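Periplasmic protein-probably involved in high-affinity Fe2+ transport (Escherichia coli F11, PDB 5I0Y) is probably a periplasmic copper-binding component of a high-affinity iron uptake system, its copper site being required for iron transport. Local coordinates at residues Leu36-Ala47 with His97-Met105; Tyr67-Val75 with Lys82-Met90. The protein carries 1 engineered substitution. All blocks are in the same frame, centred on the assembly; numbering follows the deposited sequence.

Contact 1: Leu36-Ala47 with His97-Met105; sequences LPAAKADVHLQA and HYGANIKMM. Engineered in segment 36-47: Gln46 (natural residue Glu). With CU (copper (II) ion), chain D.
The side chains of His44 and His97 come from opposite directions and converge on one copper ion, each binding it through NE2; the His44 NE2 to copper distance is 2.0 Å. Their rings meet rim to rim, with planes 71° apart, and neither covers the face of the other. The amide of Gln46, an engineered residue in place of glutamate, lies stacked across His97 at 21° to the ring: NE2 sits over the rim, 3.0 Å from His97 CE1, while CG makes a CH-pi contact over the same ring. The amide stacks on the ring without a hydrogen bond to it, because the lone pair of His97 NE2 is spent on copper. Met90 and, from the second subunit, His127 complete the copper site.

Strands 43-47 and 97-102 are antiparallel neighbours in the mixed beta sandwich, and His44, Gln46 and Asn101 project on the copper-facing side of the sheet. The amide of Asn101 stands almost perpendicular to the His44 ring. Its OD1 accepts from His44 ND1 at 2.9 Å, though the donor lies above the carbonyl plane; the bond, though bent, probably helps hold the imidazole with NE2 turned to the metal. The other end of the amide, ND2, gives a straight bond to Leu36 O (2.9 Å) and also bonds Ile27 O, tying the incoming loop to the strand.

Apolar side chains occupy the reverse side. With CG1 of Ile102 between its backbone N and carbonyl carbon (chi1 66°), Val43 CG2 meets Ile102 CG1 at 3.6 Å and Leu45 CD2 touches Ile102 CD1. Asp42 and Val43 both face Ile102, forming a classic beta bulge in which Ile102 O accepts from both backbone nitrogens. Just beyond, Asp42 OD2 uses its anti lone pair to take the N-H of Met104 at 2.8 Å.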
# COMPACT_ATOMS: atom_id res chain seq x y z
N LEU B 36 -17.62 10.77 2.44
CA LEU B 36 -18.33 12.05 2.28
C LEU B 36 -18.31 12.49 0.82
O LEU B 36 -17.24 12.63 0.23
CB LEU B 36 -17.72 13.11 3.19
CG LEU B 36 -18.42 14.47 3.30
CD1 LEU B 36 -19.78 14.38 3.99
CD2 LEU B 36 -17.53 15.44 4.06
N PRO B 37 -19.49 12.71 0.21
CA PRO B 37 -19.47 13.14 -1.18
C PRO B 37 -18.80 14.50 -1.36
O PRO B 37 -18.90 15.36 -0.48
CB PRO B 37 -20.96 13.23 -1.56
CG PRO B 37 -21.69 12.46 -0.51
CD PRO B 37 -20.86 12.53 0.73
N ALA B 38 -18.13 14.68 -2.49
CA ALA B 38 -17.41 15.91 -2.79
C ALA B 38 -18.27 17.16 -2.62
O ALA B 38 -17.80 18.18 -2.11
CB ALA B 38 -16.84 15.87 -4.20
N ALA B 39 -19.53 17.08 -3.04
CA ALA B 39 -20.41 18.24 -2.98
C ALA B 39 -20.72 18.67 -1.55
O ALA B 39 -21.12 19.82 -1.33
CB ALA B 39 -21.70 17.98 -3.75
N LYS B 40 -20.53 17.75 -0.60
CA LYS B 40 -20.77 18.01 0.82
C LYS B 40 -19.50 18.21 1.65
O LYS B 40 -19.56 18.26 2.89
CB LYS B 40 -21.58 16.86 1.44
CG LYS B 40 -23.02 16.76 0.93
CD LYS B 40 -23.89 15.95 1.88
CE LYS B 40 -23.40 14.51 1.99
NZ LYS B 40 -24.07 13.70 3.05
N ALA B 41 -18.38 18.32 0.96
CA ALA B 41 -17.07 18.47 1.58
C ALA B 41 -16.45 19.82 1.22
O ALA B 41 -16.86 20.47 0.24
CB ALA B 41 -16.13 17.35 1.13
N ASP B 42 -15.46 20.24 2.00
CA ASP B 42 -14.70 21.45 1.72
C ASP B 42 -13.32 21.14 1.17
O ASP B 42 -12.80 21.85 0.32
CB ASP B 42 -14.57 22.29 2.99
CG ASP B 42 -15.91 22.83 3.47
OD1 ASP B 42 -16.67 23.37 2.63
OD2 ASP B 42 -16.20 22.71 4.68
N VAL B 43 -12.71 20.06 1.67
CA VAL B 43 -11.36 19.69 1.21
C VAL B 43 -11.26 18.17 1.20
O VAL B 43 -12.06 17.48 1.82
CB VAL B 43 -10.22 20.27 2.12
CG1 VAL B 43 -10.33 21.80 2.29
CG2 VAL B 43 -10.16 19.58 3.48
N HIS B 44 -10.27 17.67 0.46
CA HIS B 44 -9.74 16.32 0.68
C HIS B 44 -8.51 16.51 1.52
O HIS B 44 -7.59 17.22 1.10
CB HIS B 44 -9.38 15.68 -0.66
CG HIS B 44 -9.15 14.18 -0.59
ND1 HIS B 44 -10.12 13.31 -0.22
CD2 HIS B 44 -8.03 13.42 -0.90
CE1 HIS B 44 -9.63 12.05 -0.29
NE2 HIS B 44 -8.35 12.12 -0.69
N LEU B 45 -8.51 15.91 2.71
CA LEU B 45 -7.38 16.00 3.63
C LEU B 45 -6.56 14.73 3.52
O LEU B 45 -7.11 13.63 3.46
CB LEU B 45 -7.88 16.21 5.07
CG LEU B 45 -6.83 16.32 6.18
CD1 LEU B 45 -6.01 17.60 6.05
CD2 LEU B 45 -7.51 16.24 7.54
N GLN B 46 -5.25 14.89 3.51
CA GLN B 46 -4.37 13.77 3.21
C GLN B 46 -3.19 13.70 4.17
O GLN B 46 -2.71 14.73 4.67
CB GLN B 46 -3.77 13.94 1.81
CG GLN B 46 -4.72 13.74 0.66
CD GLN B 46 -4.00 13.63 -0.68
OE1 GLN B 46 -2.75 13.65 -0.75
NE2 GLN B 46 -4.76 13.47 -1.71
N ALA B 47 -2.70 12.48 4.35
CA ALA B 47 -1.41 12.23 4.98
C ALA B 47 -0.44 11.76 3.92
O ALA B 47 -0.72 10.78 3.21
CB ALA B 47 -1.55 11.18 6.07
N HIS B 97 -1.71 7.56 -1.37
CA HIS B 97 -1.69 8.39 -0.15
C HIS B 97 -2.72 7.86 0.80
O HIS B 97 -3.37 6.84 0.52
CB HIS B 97 -1.91 9.88 -0.50
CG HIS B 97 -3.28 10.16 -1.07
ND1 HIS B 97 -3.48 10.49 -2.37
CD2 HIS B 97 -4.53 10.09 -0.48
CE1 HIS B 97 -4.80 10.64 -2.58
NE2 HIS B 97 -5.45 10.39 -1.44
N TYR B 98 -2.86 8.52 1.96
CA TYR B 98 -4.01 8.26 2.85
C TYR B 98 -4.85 9.52 2.93
O TYR B 98 -4.30 10.61 3.02
CB TYR B 98 -3.55 7.84 4.26
CG TYR B 98 -2.66 6.62 4.24
CD1 TYR B 98 -3.20 5.34 4.30
CD2 TYR B 98 -1.28 6.77 4.16
CE1 TYR B 98 -2.38 4.22 4.28
CE2 TYR B 98 -0.44 5.65 4.13
CZ TYR B 98 -1.00 4.38 4.19
OH TYR B 98 -0.17 3.28 4.16
N GLY B 99 -6.17 9.40 2.90
CA GLY B 99 -6.97 10.61 2.95
C GLY B 99 -8.44 10.40 3.08
O GLY B 99 -8.91 9.28 3.23
N ALA B 100 -9.17 11.52 3.08
CA ALA B 100 -10.64 11.53 3.19
C ALA B 100 -11.17 12.90 2.83
O ALA B 100 -10.56 13.91 3.17
CB ALA B 100 -11.12 11.15 4.59
N ASN B 101 -12.30 12.94 2.14
CA ASN B 101 -13.06 14.19 2.03
C ASN B 101 -13.58 14.55 3.42
O ASN B 101 -14.10 13.70 4.14
CB ASN B 101 -14.27 14.02 1.11
CG ASN B 101 -13.91 14.05 -0.36
OD1 ASN B 101 -12.78 14.37 -0.77
ND2 ASN B 101 -14.91 13.76 -1.18
N ILE B 102 -13.47 15.83 3.75
CA ILE B 102 -13.98 16.31 5.02
C ILE B 102 -14.64 17.68 4.86
O ILE B 102 -14.31 18.47 3.97
CB ILE B 102 -12.90 16.38 6.12
CG1 ILE B 102 -11.85 17.41 5.75
CG2 ILE B 102 -12.26 15.01 6.39
CD1 ILE B 102 -10.97 17.79 6.93
N LYS B 103 -15.59 17.94 5.76
CA LYS B 103 -16.15 19.27 5.88
C LYS B 103 -15.31 19.99 6.92
O LYS B 103 -15.12 19.48 8.01
CB LYS B 103 -17.62 19.19 6.30
CG LYS B 103 -18.35 20.52 6.27
CD LYS B 103 -19.75 20.39 6.85
CE LYS B 103 -20.27 21.75 7.29
NZ LYS B 103 -19.48 22.28 8.43
N MET B 104 -14.79 21.15 6.54
CA MET B 104 -14.04 22.00 7.48
C MET B 104 -15.00 22.73 8.43
O MET B 104 -16.21 22.61 8.33
CB MET B 104 -13.13 22.95 6.70
CG MET B 104 -11.97 22.23 6.02
SD MET B 104 -10.76 21.48 7.14
CE MET B 104 -9.81 22.92 7.61
N MET B 105 -14.42 23.49 9.36
CA MET B 105 -15.19 24.15 10.40
C MET B 105 -14.94 25.66 10.35
O MET B 105 -14.71 26.31 11.38
CB MET B 105 -14.83 23.53 11.76
CG MET B 105 -15.01 22.02 11.75
SD MET B 105 -14.59 21.17 13.29
CE MET B 105 -12.82 20.97 13.15
CU CU D . -7.49 10.44 -1.48

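Contact 2: Tyr67-Val75 with Lys82-Met90; sequences YLTISYTLV and KQEGTFMPM. With CU (copper (II) ion), chain D.
Lys82 lays its aliphatic chain against Val75 and Thr73, CE reaching Val75 CG2 at 4.0 Å, where the two strands of an antiparallel beta hairpin, 69-76 and 82-92, run close to their turn. Gln83, its side chain on the face of Leu74 and Tyr72, forms a hydrogen-bonded pair with Leu74, its O taking a nearly linear bond from Leu74 N (2.8 Å).

Back on the face of Lys82, Glu84 lies alongside Thr73. Its chain bends at chi2 (-111°) and brings OE1 within 2.7 Å of Thr73 OG1, which donates to it from the syn side, well out of the carboxylate plane. The same hydroxyl is also hydrogen-bonded to His115 of strand 108-117.

Gly85 provides the flat surface under Tyr72. The tyrosine ring, its CG held between the backbone N and the carbonyl carbon (chi1 70°), folds across the neighbouring strand and puts one face over the glycine backbone, with CE2 3.4 Å from Gly85 CA. Next, Thr86 makes a non-hydrogen-bonded pair with Ser71, its CG2 meeting Ser71 CB.

Phe87 turns to the same side as Tyr72. Their planes are near parallel, at 29°, but so far slid apart that they barely overlap; Tyr72 CD2 to Phe87 CE1 is 3.6 Å. Ile70 CG2 comes obliquely to Phe87 CD2, and Tyr114 meets the ring edge-to-face. Phe87 N still donates to Ile70 O, but beyond it a water takes over, accepting from Ile70 N and donating to Phe87 O. Farther along, Met90 leaves the hairpin partner altogether and binds copper through SD.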
# COMPACT_ATOMS: atom_id res chain seq x y z
N TYR B 67 -0.07 0.19 4.00
CA TYR B 67 -0.73 -0.59 5.08
C TYR B 67 -0.78 0.12 6.42
O TYR B 67 -0.97 -0.52 7.45
CB TYR B 67 -0.12 -2.00 5.22
CG TYR B 67 -0.37 -2.81 3.98
CD1 TYR B 67 -1.56 -3.52 3.81
CD2 TYR B 67 0.58 -2.86 2.97
CE1 TYR B 67 -1.79 -4.26 2.65
CE2 TYR B 67 0.35 -3.59 1.81
CZ TYR B 67 -0.82 -4.27 1.66
OH TYR B 67 -0.99 -4.99 0.50
N LEU B 68 -0.68 1.45 6.41
CA LEU B 68 -0.84 2.19 7.67
C LEU B 68 -2.32 2.32 8.03
O LEU B 68 -3.20 2.24 7.18
CB LEU B 68 -0.21 3.58 7.57
CG LEU B 68 1.30 3.58 7.37
CD1 LEU B 68 1.82 4.99 7.19
CD2 LEU B 68 2.05 2.88 8.49
N THR B 69 -2.60 2.55 9.32
CA THR B 69 -3.93 2.87 9.80
C THR B 69 -3.82 4.25 10.43
O THR B 69 -3.02 4.47 11.35
CB THR B 69 -4.38 1.83 10.82
OG1 THR B 69 -4.35 0.55 10.19
CG2 THR B 69 -5.81 2.13 11.31
N ILE B 70 -4.63 5.17 9.94
CA ILE B 70 -4.49 6.56 10.33
C ILE B 70 -5.84 7.18 10.58
O ILE B 70 -6.74 7.12 9.71
CB ILE B 70 -3.74 7.40 9.26
CG1 ILE B 70 -2.43 6.72 8.90
CG2 ILE B 70 -3.50 8.82 9.78
CD1 ILE B 70 -1.70 7.40 7.76
N SER B 71 -5.98 7.77 11.76
CA SER B 71 -7.14 8.60 12.08
C SER B 71 -6.65 10.02 12.37
O SER B 71 -5.45 10.25 12.51
CB SER B 71 -7.97 8.04 13.23
OG SER B 71 -7.24 8.05 14.43
N TYR B 72 -7.57 10.96 12.40
CA TYR B 72 -7.20 12.35 12.65
C TYR B 72 -8.10 12.99 13.70
O TYR B 72 -9.24 12.58 13.90
CB TYR B 72 -7.24 13.17 11.33
CG TYR B 72 -8.64 13.39 10.80
CD1 TYR B 72 -9.43 14.44 11.28
CD2 TYR B 72 -9.20 12.52 9.86
CE1 TYR B 72 -10.72 14.64 10.81
CE2 TYR B 72 -10.50 12.72 9.39
CZ TYR B 72 -11.25 13.77 9.89
OH TYR B 72 -12.54 14.01 9.47
N THR B 73 -7.56 14.03 14.34
CA THR B 73 -8.34 14.90 15.21
C THR B 73 -8.05 16.31 14.75
O THR B 73 -6.91 16.75 14.80
CB THR B 73 -7.94 14.74 16.69
OG1 THR B 73 -8.10 13.37 17.07
CG2 THR B 73 -8.81 15.62 17.59
N LEU B 74 -9.09 17.00 14.29
CA LEU B 74 -8.97 18.32 13.71
C LEU B 74 -9.64 19.32 14.64
O LEU B 74 -10.77 19.10 15.08
CB LEU B 74 -9.67 18.34 12.34
CG LEU B 74 -9.70 19.62 11.51
CD1 LEU B 74 -8.27 19.97 11.06
CD2 LEU B 74 -10.66 19.48 10.32
N VAL B 75 -8.94 20.41 14.93
CA VAL B 75 -9.45 21.41 15.86
C VAL B 75 -9.32 22.78 15.23
O VAL B 75 -8.24 23.18 14.79
CB VAL B 75 -8.72 21.37 17.23
CG1 VAL B 75 -9.25 22.44 18.19
CG2 VAL B 75 -8.82 19.99 17.88
N LYS B 82 -14.21 20.76 17.19
CA LYS B 82 -13.38 19.57 16.99
C LYS B 82 -14.09 18.54 16.10
O LYS B 82 -15.31 18.39 16.15
CB LYS B 82 -13.07 18.93 18.34
CG LYS B 82 -12.18 17.69 18.26
CD LYS B 82 -11.92 17.10 19.63
CE LYS B 82 -11.07 18.04 20.48
NZ LYS B 82 -11.08 17.66 21.92
N GLN B 83 -13.31 17.84 15.28
CA GLN B 83 -13.83 16.79 14.41
C GLN B 83 -12.83 15.65 14.41
O GLN B 83 -11.62 15.89 14.37
CB GLN B 83 -14.01 17.33 12.99
CG GLN B 83 -14.64 16.38 11.99
CD GLN B 83 -14.57 16.93 10.58
OE1 GLN B 83 -15.01 18.05 10.32
NE2 GLN B 83 -14.00 16.17 9.68
N GLU B 84 -13.34 14.43 14.49
CA GLU B 84 -12.51 13.23 14.42
C GLU B 84 -12.96 12.42 13.22
O GLU B 84 -14.13 12.45 12.83
CB GLU B 84 -12.66 12.38 15.68
CG GLU B 84 -12.93 13.14 16.98
CD GLU B 84 -11.78 13.12 17.97
OE1 GLU B 84 -10.66 12.66 17.64
OE2 GLU B 84 -11.99 13.60 19.11
N GLY B 85 -12.02 11.68 12.62
CA GLY B 85 -12.36 10.81 11.50
C GLY B 85 -11.20 9.90 11.16
O GLY B 85 -10.19 9.86 11.86
N THR B 86 -11.39 9.09 10.12
CA THR B 86 -10.38 8.13 9.70
C THR B 86 -10.04 8.40 8.24
O THR B 86 -10.85 8.91 7.47
CB THR B 86 -10.90 6.69 9.82
OG1 THR B 86 -12.12 6.60 9.07
CG2 THR B 86 -11.16 6.35 11.30
N PHE B 87 -8.81 8.06 7.88
CA PHE B 87 -8.37 8.09 6.48
C PHE B 87 -8.45 6.70 5.89
O PHE B 87 -8.43 5.70 6.61
CB PHE B 87 -6.92 8.57 6.34
CG PHE B 87 -6.69 10.03 6.68
CD1 PHE B 87 -7.65 11.01 6.42
CD2 PHE B 87 -5.47 10.42 7.19
CE1 PHE B 87 -7.40 12.34 6.71
CE2 PHE B 87 -5.22 11.75 7.50
CZ PHE B 87 -6.18 12.71 7.23
N MET B 88 -8.56 6.66 4.58
CA MET B 88 -8.46 5.43 3.80
C MET B 88 -7.19 5.44 2.98
O MET B 88 -6.72 6.51 2.58
CB MET B 88 -9.60 5.39 2.78
CG MET B 88 -10.99 5.40 3.33
SD MET B 88 -12.10 5.95 2.03
CE MET B 88 -11.96 7.74 2.20
N PRO B 89 -6.65 4.26 2.65
CA PRO B 89 -5.62 4.19 1.61
C PRO B 89 -6.24 4.48 0.25
O PRO B 89 -7.36 4.03 -0.03
CB PRO B 89 -5.12 2.73 1.68
CG PRO B 89 -5.84 2.10 2.81
CD PRO B 89 -7.06 2.93 3.10
N MET B 90 -5.53 5.28 -0.55
CA MET B 90 -6.07 5.76 -1.82
C MET B 90 -4.97 5.85 -2.85
O MET B 90 -3.79 5.83 -2.52
CB MET B 90 -6.67 7.16 -1.65
CG MET B 90 -7.63 7.27 -0.49
SD MET B 90 -8.63 8.77 -0.47
CE MET B 90 -9.90 8.33 -1.62
CU CU D . -7.49 10.44 -1.48
O HOH W 1 -6.78 4.25 8.31
O HOH W 2 -9.72 10.15 15.59

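How the contacts relate
Contacts 1 and 2 belong to one antiparallel sheet, their centres about 10 Å apart. Along the chain, contact 2 is nested inside the loop closed by contact 1: strand 43-51 is followed by the hairpin strands 69-76 and 82-92, and then by strand 95-102. Across the sheet the order is 43-51, 95-102, 82-92, 69-76, which puts the inner strands of the two contacts side by side, with His97 O and Met90 N probably hydrogen-bonded between them. Both contacts supply copper ligands, two histidines from contact 1 and the methionine from contact 2, and both touch the second subunit. With His127 of the second subunit as a further ligand, the copper lies where this sheet meets the dimer partner.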